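Local structure of Bd3459 (Bdellovibrio bacteriovorus, 5CEC) at residues T76-F90 with L259-Y272. The protein is a predatory endopeptidase of the peptidase S13 family, made by a bacterial predator and bound by its own ankyrin-repeat immunity protein. The protein carries 1 engineered substitution. Sequence-based numbering, arbitrary orientation.
Sequences TTLWAVDRLGPDYRF and LYWNLGGTEAFNAY
An aromatic cluster joins helix 76-84 to two successive helices, 253-262 and 265-277, that meet at a corner at Gly264. The Trp79 indole is its knob among Tyr260, Ala268, Phe269 and Tyr272. With chi1 near -170°, Trp79 swings its indole away from its own backbone N and toward the corner. Leu263 CB sits over one face, 3.6 Å from the centroid of the Trp79 six-membered ring. On the opposite face, Phe269 turns its ring edge to that ring in an edge-to-face pair, planes at 71°. The Tyr272 ring makes an offset stack on the Trp79 five-membered ring on this side, with centroids 4.2 Å apart. Trp79 also makes an offset edge-to-face pair with Tyr260, planes at 77°, Trp79 CZ3 lying 3.7 Å from Tyr260 CD2. Tyr272 OH donates to Asp82 OD2 at 2.6 Å; Lys276 forms a salt bridge with the same oxygen. Arg83 NH1 bonds Leu263 O at 2.9 Å, on a lone pair in the carbonyl plane. Leu263 CD2 lies 3.7 Å above the guanidinium plane of Arg83. A water links Arg83 NH2 to Asn262 O. Gly264, with positive phi, ends the first helix in a Schellman motif. Helix 72-84 follows a probable SxxK motif, consistent with the helical part of a penicillin-binding-protein-like fold.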
loop_
_atom_site.group_PDB
_atom_site.type_symbol
_atom_site.label_atom_id
_atom_site.label_comp_id
_atom_site.label_asym_id
_atom_site.label_seq_id
_atom_site.Cartn_x
_atom_site.Cartn_y
_atom_site.Cartn_z
ATOM N N THR A 76 5.937 -5.214 11.808
ATOM C CA THR A 76 6.616 -6.348 11.115
ATOM C C THR A 76 7.966 -5.894 10.500
ATOM O O THR A 76 8.930 -6.648 10.540
ATOM C CB THR A 76 5.664 -6.928 10.076
ATOM O OG1 THR A 76 4.445 -7.290 10.747
ATOM C CG2 THR A 76 6.259 -8.125 9.370
ATOM N N THR A 77 7.981 -4.676 9.955
ATOM C CA THR A 77 9.195 -4.068 9.379
ATOM C C THR A 77 10.266 -3.976 10.459
ATOM O O THR A 77 11.403 -4.382 10.223
ATOM C CB THR A 77 8.862 -2.700 8.789
ATOM O OG1 THR A 77 7.960 -2.883 7.696
ATOM C CG2 THR A 77 10.040 -2.004 8.273
ATOM N N LEU A 78 9.921 -3.452 11.630
ATOM C CA LEU A 78 10.898 -3.350 12.733
ATOM C C LEU A 78 11.425 -4.745 13.090
ATOM O O LEU A 78 12.640 -4.940 13.240
ATOM C CB LEU A 78 10.229 -2.733 13.954
ATOM C CG LEU A 78 11.057 -2.780 15.234
ATOM C CD1 LEU A 78 12.392 -2.051 15.097
ATOM C CD2 LEU A 78 10.283 -2.229 16.408
ATOM N N TRP A 79 10.517 -5.708 13.259
ATOM C CA TRP A 79 10.922 -7.059 13.659
ATOM C C TRP A 79 11.923 -7.618 12.638
ATOM O O TRP A 79 12.981 -8.136 13.021
ATOM C CB TRP A 79 9.706 -7.983 13.798
ATOM C CG TRP A 79 9.968 -9.288 14.415
ATOM C CD1 TRP A 79 11.035 -9.643 15.223
ATOM C CD2 TRP A 79 9.108 -10.418 14.388
ATOM N NE1 TRP A 79 10.886 -10.923 15.665
ATOM C CE2 TRP A 79 9.717 -11.425 15.163
ATOM C CE3 TRP A 79 7.893 -10.698 13.757
ATOM C CZ2 TRP A 79 9.133 -12.641 15.358
ATOM C CZ3 TRP A 79 7.340 -11.933 13.945
ATOM C CH2 TRP A 79 7.970 -12.892 14.707
ATOM N N ALA A 80 11.600 -7.507 11.343
ATOM C CA ALA A 80 12.470 -8.031 10.301
ATOM C C ALA A 80 13.832 -7.286 10.278
ATOM O O ALA A 80 14.880 -7.904 10.069
ATOM C CB ALA A 80 11.767 -7.983 8.956
ATOM N N VAL A 81 13.799 -5.953 10.374
ATOM C CA VAL A 81 15.046 -5.169 10.380
ATOM C C VAL A 81 15.941 -5.600 11.533
ATOM O O VAL A 81 17.140 -5.767 11.371
ATOM C CB VAL A 81 14.761 -3.653 10.405
ATOM C CG1 VAL A 81 15.995 -2.814 10.762
ATOM C CG2 VAL A 81 14.164 -3.219 9.082
ATOM N N ASP A 82 15.347 -5.792 12.699
ATOM C CA ASP A 82 16.117 -6.223 13.895
ATOM C C ASP A 82 16.626 -7.665 13.762
ATOM O O ASP A 82 17.761 -7.959 14.135
ATOM C CB ASP A 82 15.270 -6.068 15.167
ATOM C CG ASP A 82 15.361 -4.690 15.776
ATOM O OD1 ASP A 82 16.136 -3.819 15.270
ATOM O OD2 ASP A 82 14.666 -4.498 16.793
ATOM N N ARG A 83 15.803 -8.576 13.262
ATOM C CA ARG A 83 16.191 -9.980 13.209
ATOM C C ARG A 83 17.148 -10.279 12.050
ATOM O O ARG A 83 18.023 -11.141 12.182
ATOM C CB ARG A 83 14.968 -10.867 13.047
ATOM C CG ARG A 83 14.277 -11.197 14.330
ATOM C CD ARG A 83 15.022 -12.332 15.059
ATOM N NE ARG A 83 14.961 -13.589 14.295
ATOM C CZ ARG A 83 13.915 -14.415 14.229
ATOM N NH1 ARG A 83 12.823 -14.210 14.960
ATOM N NH2 ARG A 83 13.966 -15.482 13.435
ATOM N N LEU A 84 16.958 -9.614 10.919
ATOM C CA LEU A 84 17.718 -9.918 9.696
ATOM C C LEU A 84 18.728 -8.880 9.272
ATOM O O LEU A 84 19.767 -9.224 8.690
ATOM C CB LEU A 84 16.755 -10.171 8.549
ATOM C CG LEU A 84 15.717 -11.277 8.767
ATOM C CD1 LEU A 84 14.740 -11.265 7.609
ATOM C CD2 LEU A 84 16.369 -12.635 8.933
ATOM N N GLY A 85 18.411 -7.618 9.524
ATOM C CA GLY A 85 19.198 -6.488 9.052
ATOM C C GLY A 85 18.659 -5.977 7.716
ATOM O O GLY A 85 18.229 -6.753 6.869
ATOM N N PRO A 86 18.714 -4.653 7.506
ATOM C CA PRO A 86 18.161 -4.087 6.266
ATOM C C PRO A 86 18.875 -4.481 4.985
ATOM O O PRO A 86 18.289 -4.340 3.916
ATOM C CB PRO A 86 18.272 -2.574 6.487
ATOM C CG PRO A 86 19.413 -2.429 7.447
ATOM C CD PRO A 86 19.341 -3.626 8.349
ATOM N N ASP A 87 20.111 -4.959 5.098
ATOM C CA ASP A 87 20.877 -5.389 3.939
ATOM C C ASP A 87 20.832 -6.892 3.726
ATOM O O ASP A 87 21.501 -7.425 2.828
ATOM C CB ASP A 87 22.304 -4.889 4.078
ATOM C CG ASP A 87 22.379 -3.369 4.132
ATOM O OD1 ASP A 87 21.890 -2.743 3.176
ATOM O OD2 ASP A 87 22.934 -2.805 5.110
ATOM N N TYR A 88 20.028 -7.596 4.525
ATOM C CA TYR A 88 19.917 -9.060 4.400
ATOM C C TYR A 88 19.361 -9.412 3.010
ATOM O O TYR A 88 18.438 -8.740 2.529
ATOM C CB TYR A 88 18.957 -9.602 5.463
ATOM C CG TYR A 88 18.755 -11.089 5.406
ATOM C CD1 TYR A 88 19.685 -11.957 5.956
ATOM C CD2 TYR A 88 17.626 -11.650 4.792
ATOM C CE1 TYR A 88 19.513 -13.322 5.908
ATOM C CE2 TYR A 88 17.435 -13.013 4.755
ATOM C CZ TYR A 88 18.392 -13.853 5.299
ATOM O OH TYR A 88 18.216 -15.219 5.265
ATOM N N ARG A 89 19.882 -10.478 2.406
ATOM C CA ARG A 89 19.306 -11.035 1.192
ATOM C C ARG A 89 18.905 -12.494 1.397
ATOM O O ARG A 89 19.593 -13.245 2.077
ATOM C CB ARG A 89 20.303 -10.914 0.046
ATOM C CG ARG A 89 20.585 -9.485 -0.362
ATOM C CD ARG A 89 21.779 -9.382 -1.274
ATOM N NE ARG A 89 22.075 -8.019 -1.673
ATOM C CZ ARG A 89 21.688 -7.444 -2.810
ATOM N NH1 ARG A 89 20.861 -8.049 -3.652
ATOM N NH2 ARG A 89 22.072 -6.200 -3.065
ATOM N N PHE A 90 17.758 -12.861 0.822
ATOM C CA PHE A 90 17.279 -14.218 0.835
ATOM C C PHE A 90 18.031 -14.940 -0.268
ATOM O O PHE A 90 17.918 -14.581 -1.442
ATOM C CB PHE A 90 15.773 -14.223 0.576
ATOM C CG PHE A 90 14.996 -13.612 1.718
ATOM C CD1 PHE A 90 14.761 -12.245 1.792
ATOM C CD2 PHE A 90 14.531 -14.414 2.750
ATOM C CE1 PHE A 90 14.090 -11.689 2.877
ATOM C CE2 PHE A 90 13.868 -13.861 3.848
ATOM C CZ PHE A 90 13.632 -12.498 3.898
ATOM N N LEU A 259 6.787 -12.650 6.080
ATOM C CA LEU A 259 7.875 -12.237 6.958
ATOM C C LEU A 259 7.556 -12.657 8.399
ATOM O O LEU A 259 8.414 -13.174 9.094
ATOM C CB LEU A 259 8.121 -10.741 6.891
ATOM C CG LEU A 259 8.883 -10.238 5.668
ATOM C CD1 LEU A 259 8.818 -8.746 5.583
ATOM C CD2 LEU A 259 10.336 -10.725 5.658
ATOM N N TYR A 260 6.324 -12.396 8.851
ATOM C CA TYR A 260 5.919 -12.696 10.231
ATOM C C TYR A 260 6.005 -14.176 10.505
ATOM O O TYR A 260 6.525 -14.593 11.554
ATOM C CB TYR A 260 4.526 -12.149 10.415
ATOM C CG TYR A 260 3.866 -12.262 11.744
ATOM C CD1 TYR A 260 3.058 -13.353 12.050
ATOM C CD2 TYR A 260 3.974 -11.248 12.678
ATOM C CE1 TYR A 260 2.373 -13.427 13.246
ATOM C CE2 TYR A 260 3.308 -11.326 13.902
ATOM C CZ TYR A 260 2.516 -12.408 14.177
ATOM O OH TYR A 260 1.850 -12.424 15.367
ATOM N N TRP A 261 5.552 -15.010 9.574
ATOM C CA TRP A 261 5.669 -16.449 9.753
ATOM C C TRP A 261 7.114 -16.920 9.694
ATOM O O TRP A 261 7.542 -17.750 10.504
ATOM C CB TRP A 261 4.840 -17.195 8.715
ATOM C CG TRP A 261 3.378 -16.938 8.810
ATOM C CD1 TRP A 261 2.635 -16.685 9.932
ATOM C CD2 TRP A 261 2.457 -16.905 7.713
ATOM N NE1 TRP A 261 1.306 -16.527 9.599
ATOM C CE2 TRP A 261 1.183 -16.621 8.239
ATOM C CE3 TRP A 261 2.585 -17.074 6.329
ATOM C CZ2 TRP A 261 0.055 -16.526 7.430
ATOM C CZ3 TRP A 261 1.447 -16.939 5.529
ATOM C CH2 TRP A 261 0.211 -16.685 6.090
ATOM N N ASN A 262 7.886 -16.365 8.768
ATOM C CA ASN A 262 9.310 -16.702 8.676
ATOM C C ASN A 262 10.053 -16.484 9.989
ATOM O O ASN A 262 10.945 -17.246 10.295
ATOM C CB ASN A 262 10.032 -15.846 7.621
ATOM C CG ASN A 262 9.744 -16.248 6.187
ATOM O OD1 ASN A 262 9.043 -17.231 5.905
ATOM N ND2 ASN A 262 10.321 -15.487 5.279
ATOM N N LEU A 263 9.736 -15.404 10.683
ATOM C CA LEU A 263 10.415 -15.037 11.908
ATOM C C LEU A 263 9.881 -15.789 13.144
ATOM O O LEU A 263 10.407 -15.608 14.246
ATOM C CB LEU A 263 10.360 -13.526 12.098
ATOM C CG LEU A 263 11.027 -12.704 10.990
ATOM C CD1 LEU A 263 10.743 -11.215 11.117
ATOM C CD2 LEU A 263 12.533 -12.908 11.024
ATOM N N GLY A 264 8.889 -16.667 12.942
ATOM C CA GLY A 264 8.389 -17.567 14.000
ATOM C C GLY A 264 6.937 -17.382 14.400
ATOM O O GLY A 264 6.446 -18.040 15.327
ATOM N N GLY A 265 6.231 -16.480 13.721
ATOM C CA GLY A 265 4.820 -16.282 13.984
ATOM C C GLY A 265 4.550 -15.637 15.337
ATOM O O GLY A 265 5.424 -14.986 15.952
ATOM N N THR A 266 3.328 -15.824 15.816
ATOM C CA THR A 266 2.848 -15.084 16.981
ATOM C C THR A 266 3.619 -15.387 18.252
ATOM O O THR A 266 3.928 -14.466 19.007
ATOM C CB THR A 266 1.348 -15.323 17.169
ATOM O OG1 THR A 266 0.669 -14.853 15.989
ATOM C CG2 THR A 266 0.797 -14.589 18.418
ATOM N N GLU A 267 3.943 -16.655 18.510
ATOM C CA GLU A 267 4.709 -16.944 19.724
ATOM C C GLU A 267 6.039 -16.217 19.707
ATOM O O GLU A 267 6.458 -15.674 20.724
ATOM C CB GLU A 267 4.911 -18.446 19.892
ATOM C CG GLU A 267 3.621 -19.167 20.240
ATOM C CD GLU A 267 3.821 -20.636 20.597
ATOM O OE1 GLU A 267 4.977 -21.118 20.673
ATOM O OE2 GLU A 267 2.800 -21.319 20.825
ATOM N N ALA A 268 6.707 -16.195 18.560
ATOM C CA ALA A 268 8.004 -15.531 18.452
ATOM C C ALA A 268 7.874 -14.008 18.517
ATOM O O ALA A 268 8.696 -13.325 19.136
ATOM C CB ALA A 268 8.711 -15.951 17.176
ATOM N N PHE A 269 6.839 -13.474 17.890
ATOM C CA PHE A 269 6.594 -12.049 17.953
ATOM C C PHE A 269 6.358 -11.576 19.394
ATOM O O PHE A 269 6.907 -10.543 19.847
ATOM C CB PHE A 269 5.379 -11.640 17.114
ATOM C CG PHE A 269 5.067 -10.196 17.238
ATOM C CD1 PHE A 269 5.888 -9.252 16.624
ATOM C CD2 PHE A 269 4.048 -9.766 18.080
ATOM C CE1 PHE A 269 5.649 -7.893 16.787
ATOM C CE2 PHE A 269 3.801 -8.423 18.243
ATOM C CZ PHE A 269 4.606 -7.480 17.615
ATOM N N ASN A 270 5.512 -12.303 20.113
ATOM C CA ASN A 270 5.255 -11.936 21.511
ATOM C C ASN A 270 6.539 -11.891 22.322
ATOM O O ASN A 270 6.741 -10.964 23.127
ATOM C CB ASN A 270 4.244 -12.881 22.157
ATOM C CG ASN A 270 2.848 -12.690 21.616
ATOM O OD1 ASN A 270 2.554 -11.698 20.963
ATOM N ND2 ASN A 270 1.983 -13.655 21.878
ATOM N N ALA A 271 7.417 -12.868 22.127
ATOM C CA ALA A 271 8.706 -12.871 22.856
ATOM C C ALA A 271 9.599 -11.694 22.432
ATOM O O ALA A 271 10.227 -11.046 23.266
ATOM C CB ALA A 271 9.425 -14.201 22.641
ATOM N N TYR A 272 9.640 -11.442 21.124
ATOM C CA TYR A 272 10.436 -10.337 20.605
ATOM C C TYR A 272 10.011 -8.999 21.201
ATOM O O TYR A 272 10.838 -8.230 21.685
ATOM C CB TYR A 272 10.349 -10.247 19.065
ATOM C CG TYR A 272 10.853 -8.931 18.514
ATOM C CD1 TYR A 272 12.210 -8.655 18.423
ATOM C CD2 TYR A 272 9.974 -7.924 18.096
ATOM C CE1 TYR A 272 12.670 -7.421 17.966
ATOM C CE2 TYR A 272 10.440 -6.700 17.647
ATOM C CZ TYR A 272 11.781 -6.444 17.574
ATOM O OH TYR A 272 12.212 -5.235 17.104
HETATM O O HOH W 1 12.459 -17.887 12.648
#